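Long-range contacts in sortase (Streptomyces avermitilis, PDB 5GO5), which is a class E sortase, a cysteine transpeptidase of the bacterial surface that probably cleaves secreted proteins at a sorting signal and attaches them to the cell wall: residues 133-138 against 180-185; 80-85 against 93-98. One frame throughout, in Å; residues are numbered along the deposited sequence.

Interaction 1. Residues 133-138 against 180-185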
loop_
_atom_site.group_PDB
_atom_site.type_symbol
_atom_site.label_atom_id
_atom_site.label_comp_id
_atom_site.label_asym_id
_atom_site.label_seq_id
_atom_site.Cartn_x
_atom_site.Cartn_y
_atom_site.Cartn_z
ATOM N N ILE A 133 6.573 6.320 4.047
ATOM C CA ILE A 133 7.125 5.099 4.636
ATOM C C ILE A 133 7.956 5.377 5.877
ATOM O O ILE A 133 8.867 6.230 5.853
ATOM C CB ILE A 133 7.934 4.291 3.608
ATOM C CG1 ILE A 133 6.995 3.756 2.526
ATOM C CG2 ILE A 133 8.684 3.156 4.288
ATOM C CD1 ILE A 133 7.662 3.020 1.390
ATOM N N ASP A 134 7.630 4.691 6.969
ATOM C CA ASP A 134 8.416 4.839 8.217
ATOM C C ASP A 134 9.299 3.654 8.524
ATOM O O ASP A 134 10.364 3.808 9.165
ATOM C CB ASP A 134 7.495 5.044 9.376
ATOM C CG ASP A 134 6.732 6.324 9.291
ATOM O OD1 ASP A 134 7.351 7.400 9.233
ATOM O OD2 ASP A 134 5.490 6.272 9.224
ATOM N N THR A 135 8.854 2.461 8.161
ATOM C CA THR A 135 9.520 1.214 8.550
ATOM C C THR A 135 9.545 0.236 7.396
ATOM O O THR A 135 8.579 0.120 6.657
ATOM C CB THR A 135 8.801 0.617 9.764
ATOM O OG1 THR A 135 8.740 1.619 10.761
ATOM C CG2 THR A 135 9.531 -0.612 10.309
ATOM N N GLY A 136 10.684 -0.449 7.244
ATOM C CA GLY A 136 10.876 -1.486 6.255
ATOM C C GLY A 136 11.768 -0.991 5.123
ATOM O O GLY A 136 12.239 0.174 5.171
ATOM N N PRO A 137 11.983 -1.816 4.096
ATOM C CA PRO A 137 11.374 -3.126 3.955
ATOM C C PRO A 137 11.833 -4.133 4.992
ATOM O O PRO A 137 13.047 -4.232 5.286
ATOM C CB PRO A 137 11.792 -3.577 2.564
ATOM C CG PRO A 137 12.072 -2.349 1.845
ATOM C CD PRO A 137 12.652 -1.418 2.858
ATOM N N TYR A 138 10.867 -4.871 5.522
ATOM C CA TYR A 138 11.050 -5.796 6.625
ATOM C C TYR A 138 10.763 -7.184 6.111
ATOM O O TYR A 138 9.702 -7.441 5.550
ATOM C CB TYR A 138 10.153 -5.402 7.799
ATOM C CG TYR A 138 10.096 -6.453 8.894
ATOM C CD1 TYR A 138 11.176 -6.663 9.759
ATOM C CD2 TYR A 138 8.979 -7.267 9.043
ATOM C CE1 TYR A 138 11.126 -7.655 10.745
ATOM C CE2 TYR A 138 8.929 -8.248 10.041
ATOM C CZ TYR A 138 10.011 -8.443 10.866
ATOM O OH TYR A 138 9.912 -9.436 11.843
ATOM N N ILE A 180 7.703 -6.274 3.788
ATOM C CA ILE A 180 6.635 -5.401 4.290
ATOM C C ILE A 180 7.202 -4.005 4.420
ATOM O O ILE A 180 8.345 -3.801 4.889
ATOM C CB ILE A 180 6.118 -5.792 5.705
ATOM C CG1 ILE A 180 5.972 -7.314 5.923
ATOM C CG2 ILE A 180 4.840 -5.019 6.086
ATOM C CD1 ILE A 180 4.862 -7.930 5.131
ATOM N N VAL A 181 6.395 -2.998 4.073
ATOM C CA VAL A 181 6.656 -1.627 4.552
ATOM C C VAL A 181 5.406 -1.062 5.237
ATOM O O VAL A 181 4.276 -1.417 4.884
ATOM C CB VAL A 181 7.100 -0.631 3.452
ATOM C CG1 VAL A 181 8.456 -1.013 2.902
ATOM C CG2 VAL A 181 6.079 -0.535 2.350
ATOM N N TRP A 182 5.640 -0.182 6.203
ATOM C CA TRP A 182 4.607 0.541 6.877
ATOM C C TRP A 182 4.791 2.028 6.700
ATOM O O TRP A 182 5.903 2.535 6.812
ATOM C CB TRP A 182 4.571 0.230 8.383
ATOM C CG TRP A 182 4.246 -1.178 8.731
ATOM C CD1 TRP A 182 3.020 -1.724 8.856
ATOM C CD2 TRP A 182 5.192 -2.232 8.995
ATOM N NE1 TRP A 182 3.126 -3.074 9.210
ATOM C CE2 TRP A 182 4.448 -3.385 9.336
ATOM C CE3 TRP A 182 6.602 -2.298 9.026
ATOM C CZ2 TRP A 182 5.060 -4.600 9.651
ATOM C CZ3 TRP A 182 7.214 -3.531 9.330
ATOM C CH2 TRP A 182 6.439 -4.644 9.655
ATOM N N ALA A 183 3.679 2.726 6.525
ATOM C CA ALA A 183 3.654 4.143 6.259
ATOM C C ALA A 183 2.541 4.835 7.048
ATOM O O ALA A 183 1.543 4.204 7.419
ATOM C CB ALA A 183 3.450 4.357 4.770
ATOM N N HIS A 184 2.638 6.150 7.196
ATOM C CA HIS A 184 1.572 6.936 7.786
ATOM C C HIS A 184 1.099 8.044 6.819
ATOM O O HIS A 184 1.839 8.477 5.928
ATOM C CB HIS A 184 1.994 7.585 9.106
ATOM C CG HIS A 184 2.908 8.748 8.915
ATOM N ND1 HIS A 184 4.271 8.612 8.760
ATOM C CD2 HIS A 184 2.642 10.064 8.761
ATOM C CE1 HIS A 184 4.808 9.803 8.537
ATOM N NE2 HIS A 184 3.843 10.697 8.545
ATOM N N LEU A 185 -0.143 8.459 6.992
ATOM C CA LEU A 185 -0.741 9.467 6.124
ATOM C C LEU A 185 -0.129 10.827 6.448
ATOM O O LEU A 185 -0.230 11.307 7.585
ATOM C CB LEU A 185 -2.247 9.500 6.278
ATOM C CG LEU A 185 -2.977 10.455 5.319
ATOM C CD1 LEU A 185 -2.758 10.055 3.858
ATOM C CD2 LEU A 185 -4.446 10.575 5.709
#

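Interaction 2. Residues 80-85 against 93-98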
loop_
_atom_site.group_PDB
_atom_site.type_symbol
_atom_site.label_atom_id
_atom_site.label_comp_id
_atom_site.label_asym_id
_atom_site.label_seq_id
_atom_site.Cartn_x
_atom_site.Cartn_y
_atom_site.Cartn_z
ATOM N N LEU A 80 -3.168 -4.716 -7.485
ATOM C CA LEU A 80 -2.923 -4.814 -6.065
ATOM C C LEU A 80 -4.249 -5.097 -5.369
ATOM O O LEU A 80 -5.297 -4.683 -5.824
ATOM C CB LEU A 80 -2.392 -3.491 -5.587
ATOM C CG LEU A 80 -1.140 -3.076 -6.325
ATOM C CD1 LEU A 80 -0.647 -1.763 -5.793
ATOM C CD2 LEU A 80 -0.015 -4.084 -6.214
ATOM N N GLY A 81 -4.193 -5.775 -4.229
ATOM C CA GLY A 81 -5.404 -6.127 -3.498
ATOM C C GLY A 81 -5.418 -5.568 -2.080
ATOM O O GLY A 81 -4.429 -5.737 -1.343
ATOM N N HIS A 82 -6.515 -4.925 -1.717
ATOM C CA HIS A 82 -6.740 -4.424 -0.380
ATOM C C HIS A 82 -7.299 -5.523 0.517
ATOM O O HIS A 82 -8.315 -6.110 0.189
ATOM C CB HIS A 82 -7.704 -3.257 -0.404
ATOM C CG HIS A 82 -8.094 -2.757 0.936
ATOM N ND1 HIS A 82 -9.406 -2.781 1.367
ATOM C CD2 HIS A 82 -7.378 -2.160 1.916
ATOM C CE1 HIS A 82 -9.472 -2.256 2.582
ATOM N NE2 HIS A 82 -8.266 -1.843 2.921
ATOM N N TYR A 83 -6.627 -5.770 1.648
ATOM C CA TYR A 83 -7.186 -6.665 2.661
ATOM C C TYR A 83 -8.543 -6.139 3.139
ATOM O O TYR A 83 -8.655 -5.044 3.684
ATOM C CB TYR A 83 -6.220 -6.879 3.823
ATOM C CG TYR A 83 -5.021 -7.699 3.478
ATOM C CD1 TYR A 83 -3.838 -7.110 2.985
ATOM C CD2 TYR A 83 -5.031 -9.071 3.688
ATOM C CE1 TYR A 83 -2.723 -7.874 2.690
ATOM C CE2 TYR A 83 -3.957 -9.844 3.363
ATOM C CZ TYR A 83 -2.789 -9.247 2.893
ATOM O OH TYR A 83 -1.716 -10.028 2.638
ATOM N N ALA A 84 -9.596 -6.944 2.930
ATOM C CA ALA A 84 -10.945 -6.419 3.030
ATOM C C ALA A 84 -11.381 -6.158 4.471
ATOM O O ALA A 84 -12.317 -5.411 4.722
ATOM C CB ALA A 84 -11.926 -7.327 2.275
ATOM N N ASN A 85 -10.675 -6.747 5.408
ATOM C CA ASN A 85 -10.901 -6.550 6.855
ATOM C C ASN A 85 -10.139 -5.359 7.443
ATOM O O ASN A 85 -10.200 -5.127 8.643
ATOM C CB ASN A 85 -10.476 -7.796 7.626
ATOM C CG ASN A 85 -9.025 -8.118 7.466
ATOM O OD1 ASN A 85 -8.498 -8.142 6.336
ATOM N ND2 ASN A 85 -8.339 -8.364 8.565
ATOM N N GLY A 93 -6.613 3.416 11.322
ATOM C CA GLY A 93 -6.355 1.982 11.242
ATOM C C GLY A 93 -5.178 1.770 10.340
ATOM O O GLY A 93 -4.207 2.568 10.368
ATOM N N ASN A 94 -5.226 0.686 9.575
ATOM C CA ASN A 94 -4.107 0.268 8.739
ATOM C C ASN A 94 -4.670 -0.192 7.397
ATOM O O ASN A 94 -5.219 -1.277 7.293
ATOM C CB ASN A 94 -3.331 -0.824 9.431
ATOM C CG ASN A 94 -2.096 -1.229 8.681
ATOM O OD1 ASN A 94 -1.768 -0.663 7.621
ATOM N ND2 ASN A 94 -1.391 -2.240 9.207
ATOM N N PHE A 95 -4.507 0.647 6.370
ATOM C CA PHE A 95 -4.942 0.348 4.999
ATOM C C PHE A 95 -3.891 -0.568 4.377
ATOM O O PHE A 95 -2.828 -0.132 4.014
ATOM C CB PHE A 95 -5.089 1.656 4.231
ATOM C CG PHE A 95 -5.369 1.519 2.751
ATOM C CD1 PHE A 95 -6.645 1.290 2.275
ATOM C CD2 PHE A 95 -4.348 1.666 1.825
ATOM C CE1 PHE A 95 -6.884 1.177 0.905
ATOM C CE2 PHE A 95 -4.595 1.553 0.483
ATOM C CZ PHE A 95 -5.871 1.319 0.018
ATOM N N ALA A 96 -4.214 -1.853 4.284
ATOM C CA ALA A 96 -3.214 -2.838 3.918
ATOM C C ALA A 96 -3.448 -3.366 2.524
ATOM O O ALA A 96 -4.569 -3.715 2.153
ATOM C CB ALA A 96 -3.233 -3.970 4.907
ATOM N N VAL A 97 -2.362 -3.457 1.763
ATOM C CA VAL A 97 -2.400 -3.801 0.330
ATOM C C VAL A 97 -1.324 -4.826 0.005
ATOM O O VAL A 97 -0.160 -4.683 0.449
ATOM C CB VAL A 97 -2.204 -2.562 -0.548
ATOM C CG1 VAL A 97 -2.141 -2.920 -2.027
ATOM C CG2 VAL A 97 -3.282 -1.552 -0.283
ATOM N N ALA A 98 -1.733 -5.862 -0.738
ATOM C CA ALA A 98 -0.850 -6.918 -1.199
ATOM C C ALA A 98 -0.554 -6.791 -2.685
ATOM O O ALA A 98 -1.426 -6.419 -3.451
ATOM C CB ALA A 98 -1.510 -8.234 -0.949
#

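Interaction 1. Residues 133-138 against 180-185
Asp-134 and His-184 join side chain to side chain where strand 127-140 runs antiparallel to strand 178-190 in the sortase beta-barrel: His-184 ND1 donates to Asp-134 OD2 at 2.7 Å, almost straight at 168°. Carboxylate and imidazole are nearly coplanar, and OD2 accepts the bond on its syn lone pair. The ring reaches across because His-184 CG sits between its backbone N and carbonyl carbon (chi1 75°). Next to this pair the backbone makes a classic beta bulge: Asp-134 N, at 2.8 Å, and Thr-135 N, at 3.2 Å, both bond to Trp-182 O, while Trp-182 N returns a bond to Thr-135 O. The indole lies along the same side of the sheet as Thr-135 and Tyr-138. Its CE3 meets Thr-135 CG2 at 3.6 Å, and its CH2 meets Tyr-138 CD2 at 3.7 Å with the two rings tilted 38°, while Ile-180 CG2 rests over one indole face near the rim. On the opposite side Val-181 packs CG2 against Ile-133 CD1 at 4.0 Å and CG1 beside the Pro-137 ring. A second bulge, with Gly-136 and the cis peptide before Pro-137, brings Tyr-138 into paired backbone bonds with Ile-180.

Farther out, Tyr-157 OH also bonds Asp-134 OD2, Ser-155 O holds Thr-135 OG1, Lys-154 NZ meets Tyr-138 OH, and Val-147 O takes Trp-182 NE1. Replacing Asp-134 with an alanine removes the shared acceptor, and would probably leave His-184 ND1 and Tyr-157 OH without their mate and the imidazole freer to turn. With its proton fixed on ND1 toward a carboxylate, the imidazole is probably polarised and made somewhat more basic.

Interaction 2. Residues 80-85 against 93-98
Gly-81 and Ala-98 pair through two backbone bonds in the antiparallel beta hairpin of strands 80-82 and 93-98, part of the sortase barrel: Gly-81 N reaches Ala-98 O at 2.9 Å, and Ala-98 N reaches Gly-81 O at 2.8 Å. A third bond, from Tyr-83 N to Ala-96 O, continues the pairing just past the end of the shorter strand. Packing is tight on the side of Leu-80, His-82, Phe-95 and Val-97. Leu-80 CB presses on Val-97 CG1 at 3.6 Å, and Met-54 of strand 50-55 touches both side chains. With CG anti to the backbone N (chi1 175°), His-82 swings its imidazole toward Phe-95; the rings are near parallel, 22° apart, but slid so that they barely overlap, centroids 4.8 Å apart. Glu-69 OE1 bonds His-82 ND1 and Ala-87 O bonds NE2, which fixes the rotation of the imidazole.

On the other side the ring of the partly exposed Tyr-83 lies along the methyls of Ala-96 and Ala-98, its CD1 3.7 Å from Ala-96 CB and its CE1 3.9 Å from Ala-98 CB, and Ile-148 and Thr-167 pack there too. The loose end comes past Tyr-83, where the chains part: Ala-84 and Asn-85 are exposed and make no contact across the hairpin. Back on the crowded side, the imidazole also approaches the backbone of the partner strand, His-82 CD2 lying 3.2 Å from Ala-96 O.

From the N terminus, interaction 2 comes first: segment 80-85 is followed by seven residues before the chain returns as 93-98, closing a local hairpin. Interaction 1 opens only later, at 133-138, and closes at 180-185 after a loop of 41 residues that includes strand 162-167. The two closures are therefore in series, neither nested nor crossed. In space they share one sheet: strand 162-167 lies between 93-98 and 178-190, so the later loop supplies the strand that joins the contacts, whose centres are 14 Å apart. Interaction 2 leads into His-100, the predicted proton donor/acceptor, while interaction 1 lies away from the annotated sites.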